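NAD-dependent formate dehydrogenase gamma subunit (Cupriavidus necator, PDB 6VW7) carries a [2Fe-2S] cluster in a thioredoxin-like domain and, with the beta subunit, forms the FdsBG part of an NAD-dependent formate dehydrogenase, probably serving in electron transfer. Local coordinates at residues Ala12-Arg16 with Gln42-Pro46; Leu35-Gln39 with His72-Gln76; His82-Arg88 with Val121-Tyr127. All coordinates share one frame; numbering follows the deposited sequence.

How the contacts relate
Contacts 1 and 2 lie in the helical N-terminal part of the chain, and contact 3 in the sheet that carries the [2Fe-2S] cluster. Contacts 1 and 2 have centres about 10 Å apart and share helix 31-42. They touch, with Ile45 N 2.9 Å from Arg75 O, probably a hydrogen bond. Contacts 2 and 3 have centres about 15 Å apart and are linked by a salt bridge between Arg75 and Glu124, doubtful in detail because Arg75 has two conformers. Contact 1 stays clear of contact 3, with nearest atoms about 7 Å apart. Contact 3 supplies the cluster ligand Cys87. In contact 2, the His73 side chain is about 10 Å from that of Leu129 in the cluster pocket.

Contact 1: residues Ala12-Arg16 with Gln42-Pro46; sequences ADATR and QGYIP
Gln42 reaches from the end of helix 31-42 to the start of the modelled chain and accepts a hydrogen bond from Asp13. Its CB leaves the backbone toward 12-16. CG lies anti to the carbonyl carbon (chi1 -43°), and a bend at chi2 (-64°) folds the chain and brings OE1 to Asp13 N. Gln42 CD lies 3.7 Å from Asp13 N. Gln42 OE1 takes the bond from Asp13 N at 2.6 Å, a short and nearly straight link. The N-H is tilted 35° from the carbonyl plane of the amide. Gln42 OE1 also lies 3.4 Å from Asp13 CB. On the other branch, Gln42 NE2 stands 4.3 Å from Arg16 CB, a loose approach.

Asp13 is the N-cap of helix 14-24. Its OD1 accepts from Arg16 N at 3.0 Å, met from above the carboxylate plane. The cap residue thus gives its backbone N-H to Gln42 and uses its carboxylate on its own helix. After Gln42, Gly43 takes a positive phi and turns the chain out of helix 31-42.

Ala12, just before the cap, packs on the loop that follows Gly43. Its CB lies 3.3 Å from Tyr44 OH, approaching the phenol obliquely. The same methyl meets Pro46 CG at 3.7 Å. Pro46 and Gln42 also touch Ile17, one turn into helix 14-24. Tyr44 leans on Pro78 as well.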
# COMPACT_ATOMS: atom_id res chain seq x y z
N ALA A 12 8.83 23.67 -21.18
CA ALA A 12 9.58 23.45 -19.95
C ALA A 12 10.50 24.64 -19.68
O ALA A 12 11.14 25.17 -20.59
CB ALA A 12 10.39 22.16 -20.04
N ASP A 13 10.55 25.05 -18.42
CA ASP A 13 11.23 26.27 -18.00
C ASP A 13 12.64 25.91 -17.54
O ASP A 13 12.85 25.49 -16.40
CB ASP A 13 10.44 26.96 -16.89
CG ASP A 13 10.95 28.36 -16.58
OD1 ASP A 13 12.17 28.61 -16.67
OD2 ASP A 13 10.11 29.20 -16.22
N ALA A 14 13.61 26.12 -18.43
CA ALA A 14 14.99 25.76 -18.13
C ALA A 14 15.52 26.51 -16.92
O ALA A 14 16.23 25.92 -16.09
CB ALA A 14 15.87 26.03 -19.36
N THR A 15 15.18 27.80 -16.78
CA THR A 15 15.68 28.56 -15.62
C THR A 15 15.12 28.00 -14.32
O THR A 15 15.85 27.85 -13.34
CB THR A 15 15.34 30.05 -15.76
OG1 THR A 15 15.76 30.55 -17.03
CG2 THR A 15 16.05 30.85 -14.69
N ARG A 16 13.82 27.70 -14.29
CA ARG A 16 13.25 27.12 -13.08
C ARG A 16 13.86 25.75 -12.77
O ARG A 16 14.05 25.41 -11.60
CB ARG A 16 11.72 27.03 -13.20
CG ARG A 16 11.03 28.41 -13.08
CD ARG A 16 9.82 28.38 -12.12
NE ARG A 16 9.82 27.18 -11.28
CZ ARG A 16 8.90 26.90 -10.36
NH1 ARG A 16 7.90 27.75 -10.14
NH2 ARG A 16 8.99 25.79 -9.64
N GLN A 42 7.07 20.85 -14.54
CA GLN A 42 7.19 21.04 -15.98
C GLN A 42 6.41 20.02 -16.79
O GLN A 42 6.19 20.24 -17.99
CB GLN A 42 8.67 20.97 -16.39
CG GLN A 42 9.59 21.72 -15.45
CD GLN A 42 9.30 23.20 -15.45
OE1 GLN A 42 9.21 23.81 -16.51
NE2 GLN A 42 9.16 23.79 -14.26
N GLY A 43 6.01 18.91 -16.18
CA GLY A 43 5.27 17.86 -16.85
C GLY A 43 6.10 16.68 -17.28
O GLY A 43 5.55 15.60 -17.51
N TYR A 44 7.42 16.84 -17.36
CA TYR A 44 8.33 15.79 -17.82
C TYR A 44 9.74 16.22 -17.46
O TYR A 44 9.96 17.34 -16.99
CB TYR A 44 8.20 15.56 -19.34
CG TYR A 44 8.56 16.77 -20.19
CD1 TYR A 44 7.73 17.90 -20.23
CD2 TYR A 44 9.73 16.80 -20.94
CE1 TYR A 44 8.06 19.02 -21.00
CE2 TYR A 44 10.06 17.91 -21.72
CZ TYR A 44 9.22 19.02 -21.75
OH TYR A 44 9.55 20.12 -22.51
N ILE A 45 10.70 15.33 -17.70
CA ILE A 45 12.09 15.70 -17.48
C ILE A 45 12.74 15.89 -18.85
O ILE A 45 13.00 14.89 -19.54
CB ILE A 45 12.84 14.65 -16.65
CG1 ILE A 45 12.22 14.54 -15.26
CG2 ILE A 45 14.33 15.00 -16.56
CD1 ILE A 45 11.68 13.21 -15.00
N PRO A 46 13.01 17.12 -19.28
CA PRO A 46 13.60 17.32 -20.61
C PRO A 46 15.03 16.83 -20.64
O PRO A 46 15.75 16.91 -19.64
CB PRO A 46 13.54 18.84 -20.81
CG PRO A 46 12.84 19.41 -19.59
CD PRO A 46 12.89 18.38 -18.52

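Contact 2: residues Leu35-Gln39 with His72-Gln76; sequences LHEIQ and HHFRQ
Two hydrogen bonds let the amide of Gln39 grip the backbone of 72-76. Gln39 NE2 donates to His73 O at 2.9 Å, and Gln39 OE1 accepts from Arg75 N at 2.8 Å. CG is anti to the backbone N (chi1 -179°) and the chain runs on extended, which carries the amide out from the helix to this backbone. His73 O lies in the amide plane of Gln39, whereas NE2 approaches from above the carbonyl plane of His73. Both ends of the amide are engaged, which fixes its rotation.

The rings of His36, His73 and Phe74 form an aromatic cluster between helix 31-42 and the loop that leads on to strand 82-87. Phe74 turns an edge to the face of His36, with CE1 3.6 Å from His36 ND1 and the ring planes at 57°. His73 lies at the edge of the His36 ring, and its own face is met by Gln39 NE2 at 3.7 Å from His73 CD2.

Apolar contact is made by Leu35. Its CB sits over one face of Phe74 in a CH-pi contact, 3.9 Å from the ring centroid. The CD1 branch reaches Phe74 CE2 at 3.7 Å. Ile45 also packs on Leu35, Gln39 and Phe74. The beta subunit borders the cluster, where its Gly266 touches His36 and its Ala267 touches Phe74.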
# COMPACT_ATOMS: atom_id res chain seq x y z
N LEU A 35 14.11 14.87 -9.70
CA LEU A 35 13.36 14.43 -10.87
C LEU A 35 11.86 14.58 -10.65
O LEU A 35 11.13 14.97 -11.57
CB LEU A 35 13.71 12.97 -11.20
CG LEU A 35 15.15 12.71 -11.70
CD1 LEU A 35 15.43 11.19 -11.89
CD2 LEU A 35 15.40 13.45 -12.99
N HIS A 36 11.38 14.27 -9.44
CA HIS A 36 9.97 14.49 -9.10
C HIS A 36 9.58 15.97 -9.23
O HIS A 36 8.52 16.30 -9.77
CB HIS A 36 9.69 14.00 -7.69
CG HIS A 36 9.48 12.51 -7.60
ND1 HIS A 36 8.54 11.84 -8.34
CD2 HIS A 36 10.11 11.57 -6.85
CE1 HIS A 36 8.58 10.55 -8.05
NE2 HIS A 36 9.53 10.36 -7.15
N GLU A 37 10.40 16.87 -8.69
CA GLU A 37 10.01 18.28 -8.72
C GLU A 37 10.01 18.84 -10.14
O GLU A 37 9.13 19.63 -10.50
CB GLU A 37 10.94 19.12 -7.83
CG GLU A 37 10.55 20.61 -7.73
CD GLU A 37 9.23 20.87 -6.99
OE1 GLU A 37 8.61 19.91 -6.49
OE2 GLU A 37 8.82 22.06 -6.92
N ILE A 38 10.98 18.44 -10.96
CA ILE A 38 10.98 18.82 -12.38
C ILE A 38 9.72 18.30 -13.07
O ILE A 38 9.00 19.05 -13.72
CB ILE A 38 12.25 18.32 -13.08
CG1 ILE A 38 13.50 18.93 -12.45
CG2 ILE A 38 12.19 18.68 -14.57
CD1 ILE A 38 14.84 18.39 -13.01
N GLN A 39 9.45 17.00 -12.95
CA GLN A 39 8.26 16.43 -13.57
C GLN A 39 6.98 17.05 -13.02
O GLN A 39 6.02 17.28 -13.77
CB GLN A 39 8.23 14.90 -13.40
CG GLN A 39 7.02 14.22 -14.04
CD GLN A 39 7.30 12.80 -14.50
OE1 GLN A 39 8.27 12.55 -15.22
NE2 GLN A 39 6.45 11.86 -14.08
N HIS A 72 9.61 3.84 -14.18
CA HIS A 72 8.46 4.02 -15.08
C HIS A 72 7.67 5.28 -14.77
O HIS A 72 6.96 5.78 -15.65
CB HIS A 72 7.54 2.80 -14.98
CG HIS A 72 8.18 1.52 -15.44
ND1 HIS A 72 8.11 0.35 -14.70
CD2 HIS A 72 8.87 1.21 -16.56
CE1 HIS A 72 8.75 -0.61 -15.34
NE2 HIS A 72 9.22 -0.12 -16.48
N HIS A 73 7.74 5.78 -13.54
CA HIS A 73 6.96 6.97 -13.23
C HIS A 73 7.43 8.18 -14.04
O HIS A 73 6.60 9.02 -14.41
CB HIS A 73 7.04 7.27 -11.72
CG HIS A 73 6.34 8.53 -11.32
ND1 HIS A 73 4.98 8.60 -11.13
CD2 HIS A 73 6.82 9.77 -11.07
CE1 HIS A 73 4.64 9.84 -10.79
NE2 HIS A 73 5.74 10.57 -10.74
N PHE A 74 8.71 8.25 -14.39
CA PHE A 74 9.28 9.45 -15.01
C PHE A 74 9.08 9.43 -16.51
O PHE A 74 9.30 8.41 -17.16
CB PHE A 74 10.78 9.56 -14.69
CG PHE A 74 11.08 9.79 -13.23
CD1 PHE A 74 10.40 10.76 -12.51
CD2 PHE A 74 12.05 9.04 -12.58
CE1 PHE A 74 10.66 10.97 -11.16
CE2 PHE A 74 12.32 9.24 -11.23
CZ PHE A 74 11.63 10.19 -10.52
N ARG A 75 8.65 10.55 -17.08
CA ARG A 75 8.51 10.65 -18.53
C ARG A 75 9.45 11.72 -19.06
O ARG A 75 9.72 12.72 -18.39
CB ARG A 75 7.06 10.92 -18.96
CG ARG A 75 6.32 11.99 -18.21
CD ARG A 75 4.85 12.03 -18.66
NE ARG A 75 4.10 10.86 -18.22
CZ ARG A 75 3.64 9.90 -19.03
NH1 ARG A 75 3.85 9.96 -20.34
NH2 ARG A 75 2.97 8.88 -18.53
N GLN A 76 9.98 11.47 -20.25
CA GLN A 76 10.92 12.37 -20.90
C GLN A 76 10.29 13.23 -21.98
O GLN A 76 10.99 14.00 -22.64
CB GLN A 76 12.09 11.57 -21.48
CG GLN A 76 12.97 10.97 -20.39
CD GLN A 76 14.07 10.08 -20.92
OE1 GLN A 76 15.25 10.46 -20.91
NE2 GLN A 76 13.70 8.88 -21.36

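Contact 3: residues His82-Arg88 with Val121-Tyr127; sequences HVVQVCR and VTLEPVY. With FES (Fe2/s2 (inorganic) cluster), chain E.
Strands 82-87 and 121-126 are parallel neighbours in the mixed sheet of the thioredoxin-like domain, and the first ends at a cluster ligand. Five backbone hydrogen bonds join the strands, and a sixth runs from Arg88 N, just past the end, to Val126 O at 2.9 Å. On the face of Val84 and Val86, Val84 CG2 meets Val121 CG1, and Val86 CG2 meets Leu123 CD1 at 3.8 Å. Helix 97-108 packs on this face.

On the other face, Gln85 crosses Val126 at about a right angle, with OE1 3.6 Å from Val126 CB. A water donates to both Gln85 OE1 and Pro125 O, bridging the strands. Glu124 CG touches Val83 CG1, while its carboxylate turns away to His113 and, less certainly, to Arg75.

Past the strand ends, Arg88 and Tyr127 lie side by side, with Arg88 CB 3.8 Å from Tyr127 CE1. The guanidinium forms a salt bridge with Glu436 of the beta subunit. With chi1 at -179°, Cys87 SG swings toward the cluster and binds its iron FE1 at 2.4 Å. Cys92, Cys128 and Cys132 complete the four-cysteine site typical of the thioredoxin-like [2Fe-2S] ferredoxins.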
# COMPACT_ATOMS: atom_id res chain seq x y z
N HIS A 82 -4.51 14.84 -19.77
CA HIS A 82 -4.83 13.99 -18.63
C HIS A 82 -4.15 12.63 -18.79
O HIS A 82 -4.23 12.02 -19.85
CB HIS A 82 -6.34 13.80 -18.50
CG HIS A 82 -7.09 15.09 -18.39
ND1 HIS A 82 -7.13 15.82 -17.22
CD2 HIS A 82 -7.84 15.77 -19.29
CE1 HIS A 82 -7.85 16.91 -17.41
NE2 HIS A 82 -8.30 16.90 -18.66
N VAL A 83 -3.50 12.17 -17.72
CA VAL A 83 -2.95 10.82 -17.66
C VAL A 83 -3.96 9.96 -16.92
O VAL A 83 -4.20 10.15 -15.72
CB VAL A 83 -1.58 10.78 -16.96
CG1 VAL A 83 -1.09 9.35 -16.88
CG2 VAL A 83 -0.57 11.64 -17.70
N VAL A 84 -4.56 9.03 -17.64
CA VAL A 84 -5.52 8.09 -17.08
C VAL A 84 -4.79 6.78 -16.84
O VAL A 84 -4.34 6.14 -17.80
CB VAL A 84 -6.72 7.89 -18.02
CG1 VAL A 84 -7.69 6.88 -17.42
CG2 VAL A 84 -7.41 9.21 -18.29
N GLN A 85 -4.62 6.39 -15.57
CA GLN A 85 -3.98 5.13 -15.19
C GLN A 85 -5.04 4.09 -14.88
O GLN A 85 -5.91 4.32 -14.03
CB GLN A 85 -3.07 5.30 -13.96
CG GLN A 85 -1.98 6.35 -14.14
CD GLN A 85 -1.21 6.58 -12.86
OE1 GLN A 85 -0.45 5.72 -12.43
NE2 GLN A 85 -1.39 7.74 -12.24
N VAL A 86 -4.97 2.95 -15.57
CA VAL A 86 -5.87 1.82 -15.37
C VAL A 86 -5.10 0.70 -14.66
O VAL A 86 -4.07 0.23 -15.17
CB VAL A 86 -6.46 1.33 -16.70
CG1 VAL A 86 -7.39 0.12 -16.49
CG2 VAL A 86 -7.16 2.48 -17.43
N CYS A 87 -5.59 0.28 -13.51
CA CYS A 87 -4.90 -0.78 -12.77
C CYS A 87 -5.02 -2.11 -13.50
O CYS A 87 -6.10 -2.49 -13.96
CB CYS A 87 -5.44 -0.91 -11.35
SG CYS A 87 -4.52 -2.21 -10.47
N ARG A 88 -3.88 -2.80 -13.63
CA ARG A 88 -3.78 -4.07 -14.32
C ARG A 88 -3.44 -5.23 -13.40
O ARG A 88 -3.23 -6.35 -13.88
CB ARG A 88 -2.74 -3.98 -15.44
CG ARG A 88 -3.12 -3.11 -16.64
CD ARG A 88 -2.17 -3.47 -17.79
NE ARG A 88 -2.15 -4.92 -18.00
CZ ARG A 88 -1.06 -5.63 -18.29
NH1 ARG A 88 0.12 -5.03 -18.41
NH2 ARG A 88 -1.15 -6.95 -18.45
N VAL A 121 -5.95 12.69 -23.64
CA VAL A 121 -5.77 11.60 -22.69
C VAL A 121 -4.52 10.82 -23.05
O VAL A 121 -4.32 10.47 -24.22
CB VAL A 121 -7.00 10.67 -22.66
CG1 VAL A 121 -6.68 9.37 -21.89
CG2 VAL A 121 -8.19 11.38 -22.04
N THR A 122 -3.68 10.56 -22.05
CA THR A 122 -2.62 9.57 -22.14
C THR A 122 -3.03 8.37 -21.30
O THR A 122 -3.31 8.51 -20.10
CB THR A 122 -1.28 10.13 -21.66
OG1 THR A 122 -0.82 11.13 -22.58
CG2 THR A 122 -0.23 9.03 -21.55
N LEU A 123 -3.06 7.19 -21.92
CA LEU A 123 -3.47 5.95 -21.27
C LEU A 123 -2.24 5.21 -20.76
O LEU A 123 -1.34 4.89 -21.54
CB LEU A 123 -4.26 5.08 -22.24
CG LEU A 123 -4.83 3.77 -21.71
CD1 LEU A 123 -5.85 4.06 -20.63
CD2 LEU A 123 -5.46 3.01 -22.87
N GLU A 124 -2.18 4.96 -19.45
CA GLU A 124 -1.06 4.29 -18.81
C GLU A 124 -1.54 3.14 -17.94
O GLU A 124 -2.59 3.25 -17.29
CB GLU A 124 -0.26 5.27 -17.93
CG GLU A 124 0.41 6.41 -18.68
CD GLU A 124 1.74 6.02 -19.29
OE1 GLU A 124 2.13 4.83 -19.22
OE2 GLU A 124 2.41 6.92 -19.84
N PRO A 125 -0.79 2.04 -17.87
CA PRO A 125 -1.09 1.02 -16.87
C PRO A 125 -0.48 1.42 -15.53
O PRO A 125 0.49 2.17 -15.46
CB PRO A 125 -0.42 -0.24 -17.44
CG PRO A 125 0.80 0.30 -18.13
CD PRO A 125 0.44 1.72 -18.61
N VAL A 126 -1.11 0.95 -14.47
CA VAL A 126 -0.55 1.04 -13.13
C VAL A 126 -0.77 -0.32 -12.48
O VAL A 126 -1.70 -1.05 -12.83
CB VAL A 126 -1.20 2.18 -12.31
CG1 VAL A 126 -2.71 1.96 -12.15
CG2 VAL A 126 -0.51 2.36 -10.95
N TYR A 127 0.12 -0.69 -11.56
CA TYR A 127 0.11 -2.01 -10.93
C TYR A 127 -0.22 -1.84 -9.45
O TYR A 127 0.67 -1.76 -8.59
CB TYR A 127 1.45 -2.74 -11.20
CG TYR A 127 1.59 -2.94 -12.70
CD1 TYR A 127 0.90 -3.96 -13.35
CD2 TYR A 127 2.33 -2.05 -13.48
CE1 TYR A 127 0.97 -4.11 -14.73
CE2 TYR A 127 2.43 -2.21 -14.86
CZ TYR A 127 1.75 -3.23 -15.47
OH TYR A 127 1.84 -3.36 -16.85
FE1 FES E . -5.89 -2.73 -8.58
FE2 FES E . -4.86 -2.99 -6.10
S1 FES E . -6.00 -1.25 -6.93
S2 FES E . -4.97 -4.53 -7.74
O HOH W 1 1.36 4.17 -13.89